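Local coordinates for alpha-n-acetylglucosaminidase family protein (Clostridium perfringens, PDB 4A42) that probably binds carbohydrate as a family 32 carbohydrate-binding module of a multimodular family 89 glycoside hydrolase that cleaves terminal alpha-linked N-acetylglucosamine residues, at residues Glu24-Lys29 against Phe67-Glu72; Arg128-Asn133 against Ile144-Gly149. One frame throughout, in Å; residues are numbered along the deposited sequence.

Contact 1. Residues Glu24-Lys29 against Phe67-Glu72; sequences ENLAMK and FDLSKE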
loop_
_atom_site.group_PDB
_atom_site.type_symbol
_atom_site.label_atom_id
_atom_site.label_comp_id
_atom_site.label_asym_id
_atom_site.label_seq_id
_atom_site.Cartn_x
_atom_site.Cartn_y
_atom_site.Cartn_z
ATOM N N GLU A 24 -3.366 7.561 13.880
ATOM C CA GLU A 24 -2.301 6.557 13.962
ATOM C C GLU A 24 -1.993 5.835 12.652
ATOM O O GLU A 24 -2.903 5.337 11.991
ATOM C CB GLU A 24 -2.668 5.519 15.021
ATOM N N ASN A 25 -0.706 5.761 12.300
ATOM C CA ASN A 25 -0.259 5.062 11.091
ATOM C C ASN A 25 0.169 3.616 11.374
ATOM O O ASN A 25 1.283 3.350 11.844
ATOM C CB ASN A 25 0.861 5.852 10.395
ATOM C CG ASN A 25 1.330 5.206 9.093
ATOM O OD1 ASN A 25 0.832 4.165 8.683
ATOM N ND2 ASN A 25 2.300 5.833 8.441
ATOM N N LEU A 26 -0.739 2.688 11.098
ATOM C CA LEU A 26 -0.529 1.277 11.386
ATOM C C LEU A 26 0.636 0.684 10.616
ATOM O O LEU A 26 1.214 -0.322 11.031
ATOM C CB LEU A 26 -1.800 0.479 11.068
ATOM C CG LEU A 26 -3.023 0.794 11.925
ATOM C CD1 LEU A 26 -4.299 0.423 11.181
ATOM C CD2 LEU A 26 -2.943 0.051 13.260
ATOM N N ALA A 27 0.977 1.292 9.483
ATOM C CA ALA A 27 2.056 0.772 8.661
ATOM C C ALA A 27 3.371 0.843 9.415
ATOM O O ALA A 27 4.287 0.078 9.140
ATOM C CB ALA A 27 2.161 1.554 7.358
HETATM N N MSE A 28 3.452 1.761 10.373
HETATM C CA MSE A 28 4.703 1.954 11.099
HETATM C C MSE A 28 4.729 1.337 12.495
HETATM O O MSE A 28 5.691 1.517 13.246
HETATM C CB MSE A 28 5.061 3.432 11.151
HETATM C CG MSE A 28 5.188 4.029 9.769
HETATM SE SE MSE A 28 6.062 5.740 9.780
HETATM C CE MSE A 28 4.836 6.707 10.949
ATOM N N LYS A 29 3.692 0.578 12.830
ATOM C CA LYS A 29 3.646 -0.122 14.110
ATOM C C LYS A 29 4.674 -1.234 14.125
ATOM O O LYS A 29 4.924 -1.869 13.110
ATOM C CB LYS A 29 2.262 -0.728 14.339
ATOM C CG LYS A 29 1.156 0.286 14.538
ATOM C CD LYS A 29 1.251 0.977 15.884
ATOM C CE LYS A 29 0.081 1.919 16.080
ATOM N NZ LYS A 29 0.161 2.653 17.365
ATOM N N PHE A 67 0.957 -5.777 3.615
ATOM C CA PHE A 67 1.163 -5.485 5.034
ATOM C C PHE A 67 0.377 -6.487 5.862
ATOM O O PHE A 67 -0.794 -6.757 5.574
ATOM C CB PHE A 67 0.695 -4.073 5.412
ATOM C CG PHE A 67 1.532 -2.977 4.847
ATOM C CD1 PHE A 67 1.321 -2.527 3.553
ATOM C CD2 PHE A 67 2.523 -2.372 5.614
ATOM C CE1 PHE A 67 2.092 -1.512 3.032
ATOM C CE2 PHE A 67 3.292 -1.353 5.090
ATOM C CZ PHE A 67 3.078 -0.931 3.801
ATOM N N ASP A 68 1.033 -7.041 6.875
ATOM C CA ASP A 68 0.381 -7.877 7.876
ATOM C C ASP A 68 0.338 -7.051 9.153
ATOM O O ASP A 68 1.359 -6.856 9.812
ATOM C CB ASP A 68 1.163 -9.184 8.079
ATOM C CG ASP A 68 0.510 -10.119 9.099
ATOM O OD1 ASP A 68 -0.461 -9.709 9.766
ATOM O OD2 ASP A 68 0.981 -11.269 9.236
ATOM N N LEU A 69 -0.838 -6.530 9.479
ATOM C CA LEU A 69 -1.017 -5.716 10.675
ATOM C C LEU A 69 -0.921 -6.531 11.975
ATOM O O LEU A 69 -0.937 -5.961 13.064
ATOM C CB LEU A 69 -2.349 -4.960 10.610
ATOM C CG LEU A 69 -2.497 -4.083 9.357
ATOM C CD1 LEU A 69 -3.804 -3.304 9.359
ATOM C CD2 LEU A 69 -1.316 -3.133 9.225
ATOM N N SER A 70 -0.840 -7.854 11.829
ATOM C CA SER A 70 -0.676 -8.800 12.940
ATOM C C SER A 70 -2.005 -9.214 13.572
ATOM O O SER A 70 -2.130 -10.315 14.121
ATOM C CB SER A 70 0.300 -8.266 13.998
ATOM O OG SER A 70 -0.383 -7.632 15.067
ATOM N N LYS A 71 -2.989 -8.328 13.498
ATOM C CA LYS A 71 -4.318 -8.623 14.004
ATOM C C LYS A 71 -5.333 -7.932 13.110
ATOM O O LYS A 71 -4.988 -7.026 12.348
ATOM C CB LYS A 71 -4.465 -8.142 15.449
ATOM N N GLU A 72 -6.570 -8.353 13.231
ATOM C CA GLU A 72 -7.621 -7.704 12.503
ATOM C C GLU A 72 -7.891 -6.335 13.134
ATOM O O GLU A 72 -8.284 -6.237 14.273
ATOM C CB GLU A 72 -8.874 -8.600 12.408
ATOM C CG GLU A 72 -8.576 -10.005 11.939
ATOM C CD GLU A 72 -9.794 -10.940 11.833
ATOM O OE1 GLU A 72 -10.943 -10.478 11.899
ATOM O OE2 GLU A 72 -9.541 -12.138 11.637
#
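Leu-26 and Ala-27 meet Leu-69 and Phe-67 in a small, wholly apolar contact at one end of a beta-sandwich, where a 3-10 turn just after the first short strand, 24-25, packs on the last part of strand 63-69 from the opposite sheet. No hydrogen bond crosses between the two segments, and four buried side chains do all the touching. The two leucines approach at about a right angle. Leu-69 reaches over with its branch end: its CD2 lies 4.1 Å from CB of Leu-26, at the root of that side chain, while the CD1 methyls of the two residues come within 4.2 Å of each other. In Leu-69 CG lies beside the backbone N (chi1 -56°) and CD1 is extended, so that the other branch, CD2, is the one to make the closest approach. Ala-27, with only a methyl to offer, sets its CB against CE2 of Phe-67 at 3.9 Å, in an oblique approach to the ring; the same ring also touches Ile-144 and Ile-146.

The turn sets the backbone so that both Leu-26 and Ala-27 can meet strand 63-69, and Asn-25 helps to hold it. Its OD1 accepts from the backbone N of Ala-27 at 3.0 Å, an Asx turn in which the donor sits above the carbonyl plane, 42° out of it. That oxygen also receives the backbone N of Ile-146, which ties the turn to strand 141-148. On the other side, Asp-68 OD1 takes the backbone N of Ser-70 at 2.8 Å in a second Asx turn and pairs with Arg-128, helping to hold the chain where it turns at Ser-70 and Lys-71. The contact thus joins the two sheets of the sandwich, consistent with the jelly-roll of F5/8 type C (discoidin-like) domains.

Contact 2. Residues Arg128-Asn133 against Ile144-Gly149; sequences RFVRFN and IKIYKG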
loop_
_atom_site.group_PDB
_atom_site.type_symbol
_atom_site.label_atom_id
_atom_site.label_comp_id
_atom_site.label_asym_id
_atom_site.label_seq_id
_atom_site.Cartn_x
_atom_site.Cartn_y
_atom_site.Cartn_z
ATOM N N ARG A 128 -6.688 -7.763 8.657
ATOM C CA ARG A 128 -5.345 -8.020 9.100
ATOM C C ARG A 128 -4.300 -7.771 7.994
ATOM O O ARG A 128 -3.223 -7.292 8.261
ATOM C CB ARG A 128 -5.206 -9.436 9.660
ATOM C CG ARG A 128 -3.802 -9.831 9.963
ATOM C CD ARG A 128 -3.688 -11.099 10.738
ATOM N NE ARG A 128 -2.333 -11.588 10.641
ATOM C CZ ARG A 128 -1.897 -12.712 11.151
ATOM N NH1 ARG A 128 -2.729 -13.486 11.816
ATOM N NH2 ARG A 128 -0.635 -13.080 10.992
ATOM N N PHE A 129 -4.651 -8.084 6.755
ATOM C CA PHE A 129 -3.717 -7.927 5.641
ATOM C C PHE A 129 -4.185 -6.848 4.689
ATOM O O PHE A 129 -5.361 -6.774 4.357
ATOM C CB PHE A 129 -3.562 -9.246 4.880
ATOM C CG PHE A 129 -3.101 -10.391 5.736
ATOM C CD1 PHE A 129 -1.751 -10.659 5.902
ATOM C CD2 PHE A 129 -4.019 -11.198 6.376
ATOM C CE1 PHE A 129 -1.333 -11.715 6.692
ATOM C CE2 PHE A 129 -3.605 -12.253 7.168
ATOM C CZ PHE A 129 -2.261 -12.511 7.321
ATOM N N VAL A 130 -3.252 -6.007 4.253
ATOM C CA VAL A 130 -3.551 -4.996 3.255
ATOM C C VAL A 130 -2.568 -5.180 2.111
ATOM O O VAL A 130 -1.350 -5.098 2.305
ATOM C CB VAL A 130 -3.476 -3.569 3.840
ATOM C CG1 VAL A 130 -4.079 -2.561 2.870
ATOM C CG2 VAL A 130 -4.196 -3.504 5.187
ATOM N N ARG A 131 -3.103 -5.451 0.921
ATOM C CA ARG A 131 -2.281 -5.737 -0.240
ATOM C C ARG A 131 -2.460 -4.675 -1.320
ATOM O O ARG A 131 -3.578 -4.277 -1.646
ATOM C CB ARG A 131 -2.571 -7.137 -0.795
ATOM C CG ARG A 131 -1.664 -7.518 -1.971
ATOM C CD ARG A 131 -1.746 -9.001 -2.285
ATOM N NE ARG A 131 -3.037 -9.369 -2.848
ATOM C CZ ARG A 131 -3.412 -10.623 -3.082
ATOM N NH1 ARG A 131 -2.581 -11.621 -2.800
ATOM N NH2 ARG A 131 -4.610 -10.877 -3.600
ATOM N N PHE A 132 -1.328 -4.204 -1.841
ATOM C CA PHE A 132 -1.273 -3.171 -2.866
ATOM C C PHE A 132 -0.703 -3.787 -4.125
ATOM O O PHE A 132 0.360 -4.396 -4.097
ATOM C CB PHE A 132 -0.369 -2.012 -2.406
ATOM C CG PHE A 132 -0.884 -1.300 -1.189
ATOM C CD1 PHE A 132 -0.687 -1.836 0.079
ATOM C CD2 PHE A 132 -1.571 -0.100 -1.305
ATOM C CE1 PHE A 132 -1.182 -1.197 1.203
ATOM C CE2 PHE A 132 -2.051 0.556 -0.175
ATOM C CZ PHE A 132 -1.866 -0.003 1.080
ATOM N N ASN A 133 -1.411 -3.638 -5.234
ATOM C CA ASN A 133 -0.901 -4.117 -6.502
ATOM C C ASN A 133 -0.672 -2.928 -7.403
ATOM O O ASN A 133 -1.497 -2.021 -7.452
ATOM C CB ASN A 133 -1.898 -5.092 -7.118
ATOM C CG ASN A 133 -2.390 -6.109 -6.109
ATOM O OD1 ASN A 133 -1.626 -6.969 -5.663
ATOM N ND2 ASN A 133 -3.658 -5.993 -5.712
ATOM N N ILE A 144 3.702 4.283 2.197
ATOM C CA ILE A 144 2.313 3.839 2.280
ATOM C C ILE A 144 1.863 4.006 3.718
ATOM O O ILE A 144 2.481 3.481 4.643
ATOM C CB ILE A 144 2.142 2.370 1.855
ATOM C CG1 ILE A 144 2.432 2.237 0.357
ATOM C CG2 ILE A 144 0.731 1.868 2.178
ATOM C CD1 ILE A 144 2.465 0.821 -0.121
ATOM N N LYS A 145 0.825 4.788 3.902
ATOM C CA LYS A 145 0.287 5.086 5.215
ATOM C C LYS A 145 -1.091 4.443 5.384
ATOM O O LYS A 145 -1.941 4.634 4.564
ATOM C CB LYS A 145 0.209 6.587 5.419
ATOM C CG LYS A 145 1.523 7.287 5.133
ATOM C CD LYS A 145 1.462 8.780 5.296
ATOM C CE LYS A 145 2.619 9.467 4.597
ATOM N NZ LYS A 145 2.543 10.961 4.546
ATOM N N ILE A 146 -1.254 3.668 6.451
ATOM C CA ILE A 146 -2.507 2.965 6.687
ATOM C C ILE A 146 -3.072 3.461 8.002
ATOM O O ILE A 146 -2.578 3.105 9.043
ATOM C CB ILE A 146 -2.297 1.452 6.736
ATOM C CG1 ILE A 146 -1.705 0.957 5.413
ATOM C CG2 ILE A 146 -3.606 0.742 7.012
ATOM C CD1 ILE A 146 -1.197 -0.418 5.446
ATOM N N TYR A 147 -4.090 4.301 7.932
ATOM C CA TYR A 147 -4.615 4.943 9.121
ATOM C C TYR A 147 -5.752 4.175 9.795
ATOM O O TYR A 147 -6.671 3.702 9.162
ATOM C CB TYR A 147 -5.042 6.367 8.857
ATOM C CG TYR A 147 -4.058 7.274 8.144
ATOM C CD1 TYR A 147 -2.925 7.746 8.765
ATOM C CD2 TYR A 147 -4.315 7.724 6.879
ATOM C CE1 TYR A 147 -2.055 8.603 8.108
ATOM C CE2 TYR A 147 -3.452 8.567 6.236
ATOM C CZ TYR A 147 -2.335 9.012 6.854
ATOM O OH TYR A 147 -1.523 9.876 6.162
ATOM N N LYS A 148 -5.651 4.071 11.110
ATOM C CA LYS A 148 -6.696 3.485 11.905
ATOM C C LYS A 148 -7.437 4.694 12.422
ATOM O O LYS A 148 -6.862 5.537 13.107
ATOM C CB LYS A 148 -6.098 2.715 13.068
ATOM N N GLY A 149 -8.715 4.787 12.098
ATOM C CA GLY A 149 -9.490 5.932 12.505
ATOM C C GLY A 149 -8.593 7.145 12.598
ATOM O O GLY A 149 -7.640 7.287 11.837
#
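Phe-132 loses more surface here than any other residue of the two segments, and it meets Ile-144 across the interior with its ring turned to take both ends of that branched side chain. The CD1 methyl of Ile-144 lies over one face, 4.1 Å from the ring centroid and 11° off the normal, a CH-pi contact centred on the ring. The other branch, CG2, works further out and approaches CZ of Phe-132 to 3.4 Å, a snug fit at the far end of the phenyl group. A first torsion of -67° aims the fork of Ile-144 at the ring, and the extended second torsion takes CD1 over the face while CG2 stays nearer CZ. Ring and isoleucine lie alongside one another, pointing opposite ways.

The strands that carry them, 129-133 and 144-148, run roughly antiparallel at 147° but belong to different sheets. Their axes come no nearer than 10.5 Å, and no hydrogen bond joins them: this is the face-to-face packing of a beta-sandwich, as expected of a jelly-roll F5/8 type C module. Ile-78 and Ile-80 from strand 77-82, beside Ile-144 in its sheet, and Ile-92 from strand 90-95 also touch Phe-132.

Ile-146, two residues on from Ile-144, continues the same layer. Its CD1 faces Phe-132 and Val-130 together: it comes to the edge of the ring, near the ring plane, at 4.3 Å from CE1 of Phe-132, and the same methyl lies 4.2 Å from CB of Val-130. Ile-75 and Ile-78 also touch Val-130.

How the contacts relate
Contacts 1 and 2 show one hydrophobic interior sampled at two depths: their centres are 7 Å apart, contact 1 about 11 Å and contact 2 about 6 Å from the centre of the chain. Each spans the same two sheets. Strands 24-25 and 141-148 are neighbours in one, strands 63-69 and 126-134 in the other, where probable hydrogen bonds run from Phe-67 N to Val-130 O and from Leu-69 N to Arg-128 O. Along the chain contact 1 closes before contact 2 opens. The early segments and the C-terminal strand are thus built into one sandwich, with a calcium ion about 10 Å from Phe-67 and 9 Å from Ile-144, measured from their side chains.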